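LbaCas13a H328A (C2c2) (Lachnospiraceae bacterium NK4A179, PDB 5WLH) probably processes its own precursor crRNA and, guided by the mature crRNA, cuts target and bystander RNA as a CRISPR-Cas13a effector nuclease. Local coordinates at residues Ser901-Trp906 against Ala956-Thr961; Lys905-Ser910 against Asp964-Leu969; Trp86-Ile91 against Asp179-Lys184; Arg164-Ile169 against Ala206-Tyr211. One frame throughout, in Å; residues are numbered along the deposited sequence.

Contact 1. Residues Ser901-Trp906 against Ala956-Thr961; sequences SELQKW and AGVDIT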
loop_
_atom_site.group_PDB
_atom_site.type_symbol
_atom_site.label_atom_id
_atom_site.label_comp_id
_atom_site.label_asym_id
_atom_site.label_seq_id
_atom_site.Cartn_x
_atom_site.Cartn_y
_atom_site.Cartn_z
ATOM N N SER A 901 -22.454 21.093 0.548
ATOM C CA SER A 901 -21.187 21.409 -0.109
ATOM C C SER A 901 -20.263 20.195 -0.172
ATOM O O SER A 901 -19.552 19.998 -1.167
ATOM C CB SER A 901 -20.493 22.554 0.628
ATOM O OG SER A 901 -21.095 23.793 0.313
ATOM N N GLU A 902 -20.257 19.365 0.875
ATOM C CA GLU A 902 -19.345 18.222 0.890
ATOM C C GLU A 902 -19.743 17.170 -0.140
ATOM O O GLU A 902 -18.877 16.618 -0.829
ATOM C CB GLU A 902 -19.274 17.610 2.289
ATOM C CG GLU A 902 -18.317 16.417 2.378
ATOM C CD GLU A 902 -16.856 16.818 2.301
ATOM O OE1 GLU A 902 -16.550 18.024 2.488
ATOM O OE2 GLU A 902 -16.012 15.920 2.060
ATOM N N LEU A 903 -21.042 16.867 -0.260
ATOM C CA LEU A 903 -21.467 15.960 -1.326
ATOM C C LEU A 903 -21.109 16.528 -2.695
ATOM O O LEU A 903 -20.679 15.791 -3.589
ATOM C CB LEU A 903 -22.968 15.679 -1.237
ATOM C CG LEU A 903 -23.367 14.642 -0.180
ATOM C CD1 LEU A 903 -24.882 14.464 -0.136
ATOM C CD2 LEU A 903 -22.659 13.278 -0.402
ATOM N N GLN A 904 -21.251 17.845 -2.875
ATOM C CA GLN A 904 -20.862 18.441 -4.151
ATOM C C GLN A 904 -19.378 18.230 -4.453
ATOM O O GLN A 904 -18.995 18.030 -5.613
ATOM C CB GLN A 904 -21.235 19.920 -4.159
ATOM C CG GLN A 904 -22.767 20.097 -4.131
ATOM C CD GLN A 904 -23.188 21.565 -4.157
ATOM O OE1 GLN A 904 -22.372 22.453 -4.386
ATOM N NE2 GLN A 904 -24.456 21.816 -3.875
ATOM N N LYS A 905 -18.525 18.274 -3.431
ATOM C CA LYS A 905 -17.110 17.997 -3.650
ATOM C C LYS A 905 -16.888 16.569 -4.131
ATOM O O LYS A 905 -16.131 16.336 -5.082
ATOM C CB LYS A 905 -16.308 18.220 -2.369
ATOM C CG LYS A 905 -16.274 19.631 -1.835
ATOM C CD LYS A 905 -15.381 19.586 -0.592
ATOM C CE LYS A 905 -15.698 20.684 0.369
ATOM N NZ LYS A 905 -14.934 20.463 1.620
ATOM N N TRP A 906 -17.480 15.589 -3.439
ATOM C CA TRP A 906 -17.319 14.201 -3.875
ATOM C C TRP A 906 -17.803 14.034 -5.302
ATOM O O TRP A 906 -17.208 13.298 -6.097
ATOM C CB TRP A 906 -18.092 13.252 -2.962
ATOM C CG TRP A 906 -17.465 13.079 -1.647
ATOM C CD1 TRP A 906 -17.824 13.696 -0.484
ATOM C CD2 TRP A 906 -16.350 12.239 -1.332
ATOM N NE1 TRP A 906 -17.002 13.287 0.541
ATOM C CE2 TRP A 906 -16.092 12.388 0.047
ATOM C CE3 TRP A 906 -15.549 11.374 -2.081
ATOM C CZ2 TRP A 906 -15.059 11.713 0.691
ATOM C CZ3 TRP A 906 -14.529 10.694 -1.437
ATOM C CH2 TRP A 906 -14.295 10.867 -0.066
ATOM N N ALA A 956 -16.788 12.874 6.967
ATOM C CA ALA A 956 -16.725 14.325 6.809
ATOM C C ALA A 956 -18.119 14.948 6.892
ATOM O O ALA A 956 -18.449 15.886 6.161
ATOM C CB ALA A 956 -16.037 14.696 5.492
ATOM N N GLY A 957 -18.963 14.378 7.759
ATOM C CA GLY A 957 -20.291 14.890 8.019
ATOM C C GLY A 957 -21.404 14.374 7.128
ATOM O O GLY A 957 -22.572 14.705 7.375
ATOM N N VAL A 958 -21.103 13.581 6.100
ATOM C CA VAL A 958 -22.130 13.163 5.158
ATOM C C VAL A 958 -22.223 11.647 5.140
ATOM O O VAL A 958 -21.257 10.937 5.436
ATOM C CB VAL A 958 -21.876 13.719 3.741
ATOM C CG1 VAL A 958 -21.841 15.247 3.772
ATOM C CG2 VAL A 958 -20.591 13.175 3.182
ATOM N N ASP A 959 -23.405 11.156 4.782
ATOM C CA ASP A 959 -23.674 9.725 4.811
ATOM C C ASP A 959 -22.808 9.019 3.778
ATOM O O ASP A 959 -22.783 9.421 2.612
ATOM C CB ASP A 959 -25.141 9.429 4.496
ATOM C CG ASP A 959 -26.078 9.770 5.634
ATOM O OD1 ASP A 959 -25.606 10.214 6.704
ATOM O OD2 ASP A 959 -27.302 9.581 5.441
ATOM N N ILE A 960 -22.117 7.955 4.204
ATOM C CA ILE A 960 -21.307 7.189 3.261
ATOM C C ILE A 960 -22.166 6.633 2.134
ATOM O O ILE A 960 -21.717 6.552 0.982
ATOM C CB ILE A 960 -20.544 6.073 3.991
ATOM C CG1 ILE A 960 -19.431 6.684 4.845
ATOM C CG2 ILE A 960 -19.953 5.058 2.967
ATOM C CD1 ILE A 960 -18.889 5.745 5.907
ATOM N N THR A 961 -23.413 6.244 2.440
ATOM C CA THR A 961 -24.311 5.742 1.396
ATOM C C THR A 961 -24.561 6.797 0.321
ATOM O O THR A 961 -24.687 6.465 -0.859
ATOM C CB THR A 961 -25.634 5.264 2.012
ATOM O OG1 THR A 961 -25.363 4.235 2.973
ATOM C CG2 THR A 961 -26.570 4.692 0.940
#
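Glu902 reaches from helix 901-911 toward the tight turn that holds Ala956 and Val958. Its CB lies 3.8 Å from Val958 CG1. The next carbon, CG, passes between Val958 and the turn backbone, 3.8 Å from Ala956 O. With CG anti to the backbone N (chi1 -179°) and a bend at chi2, the carboxylate swings over the methyl of Ala956. There OE2 sits 3.6 Å from Ala956 CB. The other oxygen, Glu902 OE1, looks back to its own helix and takes a salt bridge from Lys905 NZ at 3.1 Å, met on the syn side. It also lies near Asp605 OD2, and Lys905, which pairs with both acids, probably offsets their like charges. Asp605 belongs to an RNDSFH sequence that fits the R-x4-H signature of HEPN ribonucleases, which places the contact probably in the first HEPN domain. The partner segment is part of a beta hairpin. Ala956 and Gly957, both with positive phi, form its type I' turn between strands 954-955 and 958-959. Val958 points at the helix and stands roughly perpendicular to Glu902. Its CG2 meets Leu903 CD2 at 4.1 Å, the two side chains lying side by side and running opposite ways.

Contact 2. Residues Lys905-Ser910 against Asp964-Leu969; sequences KWYIVS and DAVIDL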
loop_
_atom_site.group_PDB
_atom_site.type_symbol
_atom_site.label_atom_id
_atom_site.label_comp_id
_atom_site.label_asym_id
_atom_site.label_seq_id
_atom_site.Cartn_x
_atom_site.Cartn_y
_atom_site.Cartn_z
ATOM N N LYS A 905 -18.525 18.274 -3.431
ATOM C CA LYS A 905 -17.110 17.997 -3.650
ATOM C C LYS A 905 -16.888 16.569 -4.131
ATOM O O LYS A 905 -16.131 16.336 -5.082
ATOM C CB LYS A 905 -16.308 18.220 -2.369
ATOM C CG LYS A 905 -16.274 19.631 -1.835
ATOM C CD LYS A 905 -15.381 19.586 -0.592
ATOM C CE LYS A 905 -15.698 20.684 0.369
ATOM N NZ LYS A 905 -14.934 20.463 1.620
ATOM N N TRP A 906 -17.480 15.589 -3.439
ATOM C CA TRP A 906 -17.319 14.201 -3.875
ATOM C C TRP A 906 -17.803 14.034 -5.302
ATOM O O TRP A 906 -17.208 13.298 -6.097
ATOM C CB TRP A 906 -18.092 13.252 -2.962
ATOM C CG TRP A 906 -17.465 13.079 -1.647
ATOM C CD1 TRP A 906 -17.824 13.696 -0.484
ATOM C CD2 TRP A 906 -16.350 12.239 -1.332
ATOM N NE1 TRP A 906 -17.002 13.287 0.541
ATOM C CE2 TRP A 906 -16.092 12.388 0.047
ATOM C CE3 TRP A 906 -15.549 11.374 -2.081
ATOM C CZ2 TRP A 906 -15.059 11.713 0.691
ATOM C CZ3 TRP A 906 -14.529 10.694 -1.437
ATOM C CH2 TRP A 906 -14.295 10.867 -0.066
ATOM N N TYR A 907 -18.903 14.701 -5.632
ATOM C CA TYR A 907 -19.430 14.674 -6.983
ATOM C C TYR A 907 -18.413 15.173 -7.994
ATOM O O TYR A 907 -18.036 14.444 -8.919
ATOM C CB TYR A 907 -20.699 15.518 -7.038
ATOM C CG TYR A 907 -21.239 15.720 -8.426
ATOM C CD1 TYR A 907 -21.325 14.661 -9.330
ATOM C CD2 TYR A 907 -21.709 16.971 -8.822
ATOM C CE1 TYR A 907 -21.838 14.860 -10.610
ATOM C CE2 TYR A 907 -22.223 17.176 -10.081
ATOM C CZ TYR A 907 -22.301 16.119 -10.973
ATOM O OH TYR A 907 -22.825 16.333 -12.234
ATOM N N ILE A 908 -17.979 16.428 -7.856
ATOM C CA ILE A 908 -17.114 17.009 -8.879
ATOM C C ILE A 908 -15.773 16.283 -8.938
ATOM O O ILE A 908 -15.253 16.017 -10.023
ATOM C CB ILE A 908 -16.938 18.518 -8.643
ATOM C CG1 ILE A 908 -18.289 19.225 -8.826
ATOM C CG2 ILE A 908 -15.886 19.107 -9.592
ATOM C CD1 ILE A 908 -18.886 19.025 -10.252
ATOM N N VAL A 909 -15.184 15.951 -7.784
ATOM C CA VAL A 909 -13.884 15.282 -7.821
ATOM C C VAL A 909 -14.002 13.928 -8.516
ATOM O O VAL A 909 -13.235 13.626 -9.437
ATOM C CB VAL A 909 -13.285 15.158 -6.408
ATOM C CG1 VAL A 909 -12.073 14.213 -6.417
ATOM C CG2 VAL A 909 -12.837 16.522 -5.936
ATOM N N SER A 910 -14.981 13.108 -8.117
ATOM C CA SER A 910 -15.082 11.784 -8.735
ATOM C C SER A 910 -15.499 11.895 -10.193
ATOM O O SER A 910 -15.067 11.089 -11.028
ATOM C CB SER A 910 -16.068 10.898 -7.975
ATOM O OG SER A 910 -17.399 11.373 -8.095
ATOM N N ASP A 964 -21.247 7.108 -1.659
ATOM C CA ASP A 964 -21.210 5.941 -2.520
ATOM C C ASP A 964 -22.038 6.160 -3.775
ATOM O O ASP A 964 -21.547 5.978 -4.893
ATOM C CB ASP A 964 -21.687 4.721 -1.740
ATOM C CG ASP A 964 -21.411 3.420 -2.469
ATOM O OD1 ASP A 964 -22.095 3.149 -3.483
ATOM O OD2 ASP A 964 -20.493 2.674 -2.051
ATOM N N ALA A 965 -23.297 6.584 -3.605
ATOM C CA ALA A 965 -24.174 6.767 -4.753
ATOM C C ALA A 965 -23.632 7.832 -5.688
ATOM O O ALA A 965 -23.750 7.713 -6.909
ATOM C CB ALA A 965 -25.575 7.147 -4.275
ATOM N N VAL A 966 -23.040 8.888 -5.131
ATOM C CA VAL A 966 -22.493 9.947 -5.970
ATOM C C VAL A 966 -21.321 9.426 -6.783
ATOM O O VAL A 966 -21.237 9.646 -7.998
ATOM C CB VAL A 966 -22.073 11.146 -5.111
ATOM C CG1 VAL A 966 -21.254 12.079 -5.938
ATOM C CG2 VAL A 966 -23.319 11.865 -4.553
ATOM N N ILE A 967 -20.373 8.763 -6.117
ATOM C CA ILE A 967 -19.220 8.250 -6.851
ATOM C C ILE A 967 -19.668 7.236 -7.888
ATOM O O ILE A 967 -19.178 7.233 -9.019
ATOM C CB ILE A 967 -18.183 7.642 -5.898
ATOM C CG1 ILE A 967 -17.700 8.678 -4.890
ATOM C CG2 ILE A 967 -16.978 7.124 -6.716
ATOM C CD1 ILE A 967 -16.629 8.130 -3.946
ATOM N N ASP A 968 -20.601 6.355 -7.509
ATOM C CA ASP A 968 -21.128 5.361 -8.437
ATOM C C ASP A 968 -21.743 6.026 -9.661
ATOM O O ASP A 968 -21.575 5.543 -10.794
ATOM C CB ASP A 968 -22.149 4.481 -7.719
ATOM C CG ASP A 968 -22.857 3.517 -8.660
ATOM O OD1 ASP A 968 -22.320 2.423 -8.904
ATOM O OD2 ASP A 968 -23.950 3.869 -9.164
ATOM N N LEU A 969 -22.439 7.151 -9.456
ATOM C CA LEU A 969 -22.962 7.910 -10.588
ATOM C C LEU A 969 -21.826 8.353 -11.496
ATOM O O LEU A 969 -21.911 8.211 -12.720
ATOM C CB LEU A 969 -23.786 9.107 -10.091
ATOM C CG LEU A 969 -24.213 10.116 -11.162
ATOM C CD1 LEU A 969 -25.648 10.611 -10.942
ATOM C CD2 LEU A 969 -23.244 11.310 -11.223
#
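Trp906, Tyr907 and Ser910 of helix 901-911 pack on Val966, Ile967 and Leu969 of helix 960-974, a near-parallel helix pair in what is probably the first HEPN domain of this Cas13a. The axes of the short segments approach to 8.7 Å at a crossing angle of -24°. All six touching residues are buried. Val966 comes closest. Its CG1, anti to the backbone N (chi1 168°), presses on the backbone of the facing helix and lies 3.3 Å from Tyr907 CA, a tight fit. The same methyl, Val966 CG1, is 3.7 Å from Tyr907 CB. Farther out, on the ring, Tyr907 CE1 meets Leu969 CD2 at 3.9 Å, obliquely to the ring plane. The hydroxyl of Tyr907 goes on to Glu631, and the ring stands edge-to-face with Phe628, so helix 621-632 covers this side. On the other flank, the CD1 tip of Ile967 touches Trp906 CE3 at 3.9 Å. The indole also touches Met602 and Met921. Ser910 packs between these flanks, its CB 4.1 Å from Ile967 CG2. Its hydroxyl is hydrogen-bonded to Ser970 OG, and Ser910 OG donates to Trp906 O at 2.8 Å. With an alanine in place of Ser910, Ser970 OG would probably lose this partner and Trp906 O one of its two donors. The second donor, Ser910 N, reaches Trp906 O from the opposite face of the carbonyl plane to Ser910 OG.

Contact 3. Residues Trp86-Ile91 against Asp179-Lys184; sequences WFLSEI and DRIIAK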
loop_
_atom_site.group_PDB
_atom_site.type_symbol
_atom_site.label_atom_id
_atom_site.label_comp_id
_atom_site.label_asym_id
_atom_site.label_seq_id
_atom_site.Cartn_x
_atom_site.Cartn_y
_atom_site.Cartn_z
ATOM N N TRP A 86 18.972 -35.171 -3.858
ATOM C CA TRP A 86 17.973 -36.162 -3.481
ATOM C C TRP A 86 18.538 -37.183 -2.496
ATOM O O TRP A 86 17.782 -37.777 -1.718
ATOM C CB TRP A 86 17.426 -36.822 -4.750
ATOM C CG TRP A 86 16.770 -38.143 -4.565
ATOM C CD1 TRP A 86 15.433 -38.384 -4.445
ATOM C CD2 TRP A 86 17.417 -39.417 -4.510
ATOM N NE1 TRP A 86 15.209 -39.732 -4.303
ATOM C CE2 TRP A 86 16.411 -40.389 -4.339
ATOM C CE3 TRP A 86 18.751 -39.829 -4.579
ATOM C CZ2 TRP A 86 16.698 -41.748 -4.236
ATOM C CZ3 TRP A 86 19.032 -41.176 -4.481
ATOM C CH2 TRP A 86 18.012 -42.121 -4.316
ATOM N N PHE A 87 19.861 -37.382 -2.499
ATOM C CA PHE A 87 20.493 -38.227 -1.489
ATOM C C PHE A 87 20.451 -37.567 -0.113
ATOM O O PHE A 87 20.222 -38.244 0.898
ATOM C CB PHE A 87 21.935 -38.534 -1.894
ATOM C CG PHE A 87 22.693 -39.356 -0.886
ATOM C CD1 PHE A 87 22.220 -40.590 -0.479
ATOM C CD2 PHE A 87 23.881 -38.891 -0.350
ATOM C CE1 PHE A 87 22.919 -41.350 0.440
ATOM C CE2 PHE A 87 24.584 -39.644 0.573
ATOM C CZ PHE A 87 24.101 -40.874 0.969
ATOM N N LEU A 88 20.678 -36.250 -0.053
ATOM C CA LEU A 88 20.519 -35.526 1.205
ATOM C C LEU A 88 19.113 -35.691 1.759
ATOM O O LEU A 88 18.930 -35.883 2.967
ATOM C CB LEU A 88 20.823 -34.042 1.010
ATOM C CG LEU A 88 22.098 -33.616 0.292
ATOM C CD1 LEU A 88 22.077 -32.111 0.085
ATOM C CD2 LEU A 88 23.318 -34.031 1.086
ATOM N N SER A 89 18.102 -35.605 0.889
ATOM C CA SER A 89 16.722 -35.716 1.347
ATOM C C SER A 89 16.428 -37.100 1.905
ATOM O O SER A 89 15.639 -37.233 2.847
ATOM C CB SER A 89 15.759 -35.391 0.206
ATOM O OG SER A 89 14.424 -35.319 0.679
ATOM N N GLU A 90 17.054 -38.137 1.344
ATOM C CA GLU A 90 16.821 -39.495 1.823
ATOM C C GLU A 90 17.465 -39.718 3.186
ATOM O O GLU A 90 16.888 -40.390 4.049
ATOM C CB GLU A 90 17.347 -40.508 0.803
ATOM C CG GLU A 90 16.713 -41.887 0.906
ATOM C CD GLU A 90 15.321 -41.941 0.299
ATOM O OE1 GLU A 90 14.592 -42.921 0.568
ATOM O OE2 GLU A 90 14.955 -41.003 -0.441
ATOM N N ILE A 91 18.661 -39.160 3.395
ATOM C CA ILE A 91 19.324 -39.268 4.693
ATOM C C ILE A 91 18.470 -38.622 5.776
ATOM O O ILE A 91 18.262 -39.192 6.855
ATOM C CB ILE A 91 20.730 -38.642 4.631
ATOM C CG1 ILE A 91 21.638 -39.476 3.734
ATOM C CG2 ILE A 91 21.335 -38.540 6.023
ATOM C CD1 ILE A 91 21.738 -40.925 4.165
ATOM N N ASP A 179 27.469 -31.064 6.222
ATOM C CA ASP A 179 27.403 -29.612 6.108
ATOM C C ASP A 179 26.206 -29.176 5.275
ATOM O O ASP A 179 25.532 -28.197 5.612
ATOM C CB ASP A 179 28.697 -29.072 5.505
ATOM C CG ASP A 179 29.812 -28.982 6.520
ATOM O OD1 ASP A 179 29.553 -29.277 7.703
ATOM O OD2 ASP A 179 30.942 -28.605 6.140
ATOM N N ARG A 180 25.923 -29.892 4.185
ATOM C CA ARG A 180 24.793 -29.527 3.337
ATOM C C ARG A 180 23.468 -29.766 4.044
ATOM O O ARG A 180 22.548 -28.945 3.946
ATOM C CB ARG A 180 24.854 -30.310 2.026
ATOM C CG ARG A 180 25.751 -29.660 0.990
ATOM C CD ARG A 180 26.245 -30.646 -0.061
ATOM N NE ARG A 180 27.326 -30.046 -0.833
ATOM C CZ ARG A 180 27.139 -29.320 -1.929
ATOM N NH1 ARG A 180 25.911 -29.126 -2.390
ATOM N NH2 ARG A 180 28.176 -28.793 -2.564
ATOM N N ILE A 181 23.356 -30.886 4.761
ATOM C CA ILE A 181 22.113 -31.236 5.443
ATOM C C ILE A 181 21.801 -30.235 6.544
ATOM O O ILE A 181 20.640 -29.853 6.752
ATOM C CB ILE A 181 22.207 -32.664 6.003
ATOM C CG1 ILE A 181 22.038 -33.686 4.883
ATOM C CG2 ILE A 181 21.172 -32.884 7.079
ATOM C CD1 ILE A 181 21.946 -35.098 5.377
ATOM N N ILE A 182 22.827 -29.812 7.284
ATOM C CA ILE A 182 22.615 -28.869 8.376
ATOM C C ILE A 182 22.123 -27.534 7.834
ATOM O O ILE A 182 21.124 -26.983 8.305
ATOM C CB ILE A 182 23.912 -28.707 9.191
ATOM C CG1 ILE A 182 24.171 -29.971 10.007
ATOM C CG2 ILE A 182 23.834 -27.479 10.075
ATOM C CD1 ILE A 182 25.483 -29.935 10.780
ATOM N N ALA A 183 22.809 -26.999 6.824
ATOM C CA ALA A 183 22.443 -25.691 6.305
ATOM C C ALA A 183 21.087 -25.715 5.615
ATOM O O ALA A 183 20.371 -24.706 5.630
ATOM C CB ALA A 183 23.516 -25.192 5.342
ATOM N N LYS A 184 20.713 -26.847 5.016
ATOM C CA LYS A 184 19.487 -26.911 4.231
ATOM C C LYS A 184 18.277 -27.350 5.049
ATOM O O LYS A 184 17.167 -26.859 4.816
ATOM C CB LYS A 184 19.668 -27.857 3.042
ATOM C CG LYS A 184 18.487 -27.867 2.088
ATOM C CD LYS A 184 18.731 -28.780 0.900
ATOM C CE LYS A 184 20.061 -28.473 0.235
ATOM N NZ LYS A 184 20.041 -28.773 -1.226
#
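Leu88 points toward helix 175-185 and has the largest share of this contact. Its two methyls fork over the facing helix. CD1 rests 3.8 Å from Arg180 CB, and CD2 lies 4.0 Å from Ile181 CG1. Leu88 and Ile181 run antiparallel, flank to flank. Ile181 has CG1 anti to the carbonyl carbon and an extended chi2 (-173°), which carries its CD1 on to the next turn of the first helix. There Ile181 CD1 meets Ile91 CG2 at 3.6 Å, the two side chains set crosswise. Lys184 also comes in square to Leu88, and its NZ is 4.1 Å from Leu88 CD1. That ammonium is paired with Asp358. Arg180 gives only its base to the leucine, and its guanidinium end turns away to Asp176 and Asp356. The acids probably hold the charged ends at the margin of the apolar contact. The segment axes cross at -76°, with a closest approach of 10.2 Å. Leu88 fits between Ile177, Arg180, Ile181 and Lys184, a leucine set into the groove of a steeply crossed helix pair in the N-terminal helical region.

Contact 4. Residues Arg164-Ile169 against Ala206-Tyr211; sequences RIKNNI and AFDLPY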
loop_
_atom_site.group_PDB
_atom_site.type_symbol
_atom_site.label_atom_id
_atom_site.label_comp_id
_atom_site.label_asym_id
_atom_site.label_seq_id
_atom_site.Cartn_x
_atom_site.Cartn_y
_atom_site.Cartn_z
ATOM N N ARG A 164 20.285 -43.680 17.567
ATOM C CA ARG A 164 19.021 -43.370 16.912
ATOM C C ARG A 164 19.253 -42.756 15.535
ATOM O O ARG A 164 18.503 -43.031 14.590
ATOM C CB ARG A 164 18.188 -42.443 17.800
ATOM C CG ARG A 164 17.750 -43.071 19.117
ATOM C CD ARG A 164 16.904 -44.325 18.906
ATOM N NE ARG A 164 15.558 -44.004 18.438
ATOM C CZ ARG A 164 14.439 -44.271 19.108
ATOM N NH1 ARG A 164 13.261 -43.935 18.593
ATOM N NH2 ARG A 164 14.491 -44.872 20.294
ATOM N N ILE A 165 20.314 -41.955 15.395
ATOM C CA ILE A 165 20.585 -41.267 14.134
ATOM C C ILE A 165 21.004 -42.255 13.047
ATOM O O ILE A 165 20.599 -42.123 11.886
ATOM C CB ILE A 165 21.647 -40.170 14.349
ATOM C CG1 ILE A 165 21.027 -38.956 15.043
ATOM C CG2 ILE A 165 22.283 -39.747 13.032
ATOM C CD1 ILE A 165 22.064 -37.996 15.602
ATOM N N LYS A 166 21.821 -43.247 13.388
ATOM C CA LYS A 166 22.310 -44.181 12.379
ATOM C C LYS A 166 21.492 -45.466 12.303
ATOM O O LYS A 166 21.801 -46.332 11.476
ATOM C CB LYS A 166 23.787 -44.512 12.633
ATOM C CG LYS A 166 24.040 -45.517 13.741
ATOM C CD LYS A 166 25.532 -45.630 14.043
ATOM C CE LYS A 166 26.307 -46.165 12.851
ATOM N NZ LYS A 166 27.778 -46.076 13.064
ATOM N N ASN A 167 20.447 -45.601 13.121
ATOM C CA ASN A 167 19.666 -46.835 13.135
ATOM C C ASN A 167 18.921 -47.061 11.822
ATOM O O ASN A 167 18.628 -48.210 11.472
ATOM C CB ASN A 167 18.684 -46.814 14.307
ATOM C CG ASN A 167 18.028 -48.159 14.544
ATOM O OD1 ASN A 167 16.881 -48.377 14.150
ATOM N ND2 ASN A 167 18.749 -49.069 15.192
ATOM N N ASN A 168 18.604 -45.997 11.084
ATOM C CA ASN A 168 17.928 -46.119 9.799
ATOM C C ASN A 168 18.831 -45.770 8.624
ATOM O O ASN A 168 18.348 -45.681 7.491
ATOM C CB ASN A 168 16.679 -45.236 9.759
ATOM C CG ASN A 168 15.691 -45.567 10.859
ATOM O OD1 ASN A 168 15.794 -46.603 11.512
ATOM N ND2 ASN A 168 14.727 -44.676 11.073
ATOM N N ILE A 169 20.123 -45.560 8.861
ATOM C CA ILE A 169 21.059 -45.138 7.827
ATOM C C ILE A 169 22.012 -46.285 7.542
ATOM O O ILE A 169 22.655 -46.811 8.459
ATOM C CB ILE A 169 21.837 -43.880 8.241
ATOM C CG1 ILE A 169 20.877 -42.735 8.573
ATOM C CG2 ILE A 169 22.804 -43.474 7.138
ATOM C CD1 ILE A 169 20.331 -42.014 7.358
ATOM N N ALA A 206 28.922 -39.788 14.939
ATOM C CA ALA A 206 27.990 -40.854 14.579
ATOM C C ALA A 206 28.477 -41.630 13.366
ATOM O O ALA A 206 28.327 -42.856 13.300
ATOM C CB ALA A 206 26.602 -40.279 14.304
ATOM N N PHE A 207 29.047 -40.936 12.388
ATOM C CA PHE A 207 29.471 -41.573 11.154
ATOM C C PHE A 207 30.966 -41.863 11.130
ATOM O O PHE A 207 31.528 -42.101 10.055
ATOM C CB PHE A 207 29.029 -40.720 9.970
ATOM C CG PHE A 207 27.533 -40.685 9.815
ATOM C CD1 PHE A 207 26.847 -41.832 9.439
ATOM C CD2 PHE A 207 26.807 -39.537 10.092
ATOM C CE1 PHE A 207 25.472 -41.824 9.310
ATOM C CE2 PHE A 207 25.429 -39.523 9.962
ATOM C CZ PHE A 207 24.762 -40.672 9.571
ATOM N N ASP A 208 31.601 -41.870 12.304
ATOM C CA ASP A 208 33.003 -42.264 12.480
ATOM C C ASP A 208 33.935 -41.502 11.541
ATOM O O ASP A 208 34.827 -42.075 10.911
ATOM C CB ASP A 208 33.166 -43.775 12.311
ATOM C CG ASP A 208 32.325 -44.559 13.296
ATOM O OD1 ASP A 208 32.494 -44.345 14.514
ATOM O OD2 ASP A 208 31.495 -45.387 12.854
ATOM N N LEU A 209 33.721 -40.183 11.452
ATOM C CA LEU A 209 34.571 -39.307 10.664
ATOM C C LEU A 209 35.423 -38.472 11.603
ATOM O O LEU A 209 34.887 -37.903 12.562
ATOM C CB LEU A 209 33.729 -38.394 9.754
ATOM C CG LEU A 209 32.767 -39.126 8.799
ATOM C CD1 LEU A 209 31.915 -38.145 7.998
ATOM C CD2 LEU A 209 33.537 -40.067 7.856
ATOM N N PRO A 210 36.739 -38.404 11.401
ATOM C CA PRO A 210 37.571 -37.616 12.316
ATOM C C PRO A 210 37.140 -36.161 12.303
ATOM O O PRO A 210 36.926 -35.565 11.245
ATOM C CB PRO A 210 38.987 -37.799 11.759
ATOM C CG PRO A 210 38.928 -39.109 11.048
ATOM C CD PRO A 210 37.554 -39.135 10.418
ATOM N N TYR A 211 37.002 -35.603 13.500
ATOM C CA TYR A 211 36.492 -34.254 13.643
ATOM C C TYR A 211 36.929 -33.700 14.983
ATOM O O TYR A 211 36.894 -34.402 15.998
ATOM C CB TYR A 211 34.968 -34.233 13.539
ATOM C CG TYR A 211 34.416 -32.846 13.491
ATOM C CD1 TYR A 211 34.610 -32.047 12.376
ATOM C CD2 TYR A 211 33.687 -32.335 14.549
ATOM C CE1 TYR A 211 34.096 -30.774 12.315
ATOM C CE2 TYR A 211 33.165 -31.051 14.496
ATOM C CZ TYR A 211 33.374 -30.284 13.374
ATOM O OH TYR A 211 32.889 -29.005 13.312
#
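Lys166 of helix 158-166 reaches the Schellman motif that closes helix 193-206, where Ala206 is still helical and Phe207 and Asp208 turn out of the helix. Asp208 has positive phi and is the C' residue, and Leu209 N returns to Met204 O. Lys166 starts with CG between the backbone N and the carbonyl carbon (chi1 78°) and bends at chi3. Its NZ then donates to Ala206 O at 3.3 Å, almost in line with the carbonyl bond (177°). Asp208 OD2 stands 3.8 Å from Lys166 NZ, a long salt bridge. The lysine thus meets the carbonyl end of a helix and an acid together, an arrangement likely to favour its charged form. A methionine in its place would probably leave Asp208 without this counter-charge and Ala206 O without its lysine donor. Beside the polar pair, the Phe207 ring turns toward the type I turn from Lys166 to Ile169. Ile169 CG2 meets Phe207 CE1 at the ring edge, 3.8 Å away, and Ile165 CG2 lies 4.4 Å from Phe207 CZ. Ile165 also packs on Leu202 of helix 193-206 and Ile95 of helix 83-96, while Ile169 leans on Ile91 and Lys94, so the contact joins three helices.

From the N terminus, contact 3 opens on helix 83-96 and contact 4 opens on helix 158-166. Contact 3 closes next, on helix 175-185, and contact 4 closes last, after helix 193-206, so the two cross. They touch through Ile91 and Ile169 and tie helices 83-96, 158-166, 175-185 and 193-206 together. Much later in the chain, contacts 1 and 2 start from overlapping parts of helix 901-911 and share Lys905 and Trp906. Contact 1 starts and closes first, at the hairpin and the start of helix 960-974. Contact 2 closes farther along that helix, so their loops overlap without nesting. Both enclose helix 915-941. The two pairs lie on opposite sides of the chain's centre, with contact centres about 61 to 74 Å apart.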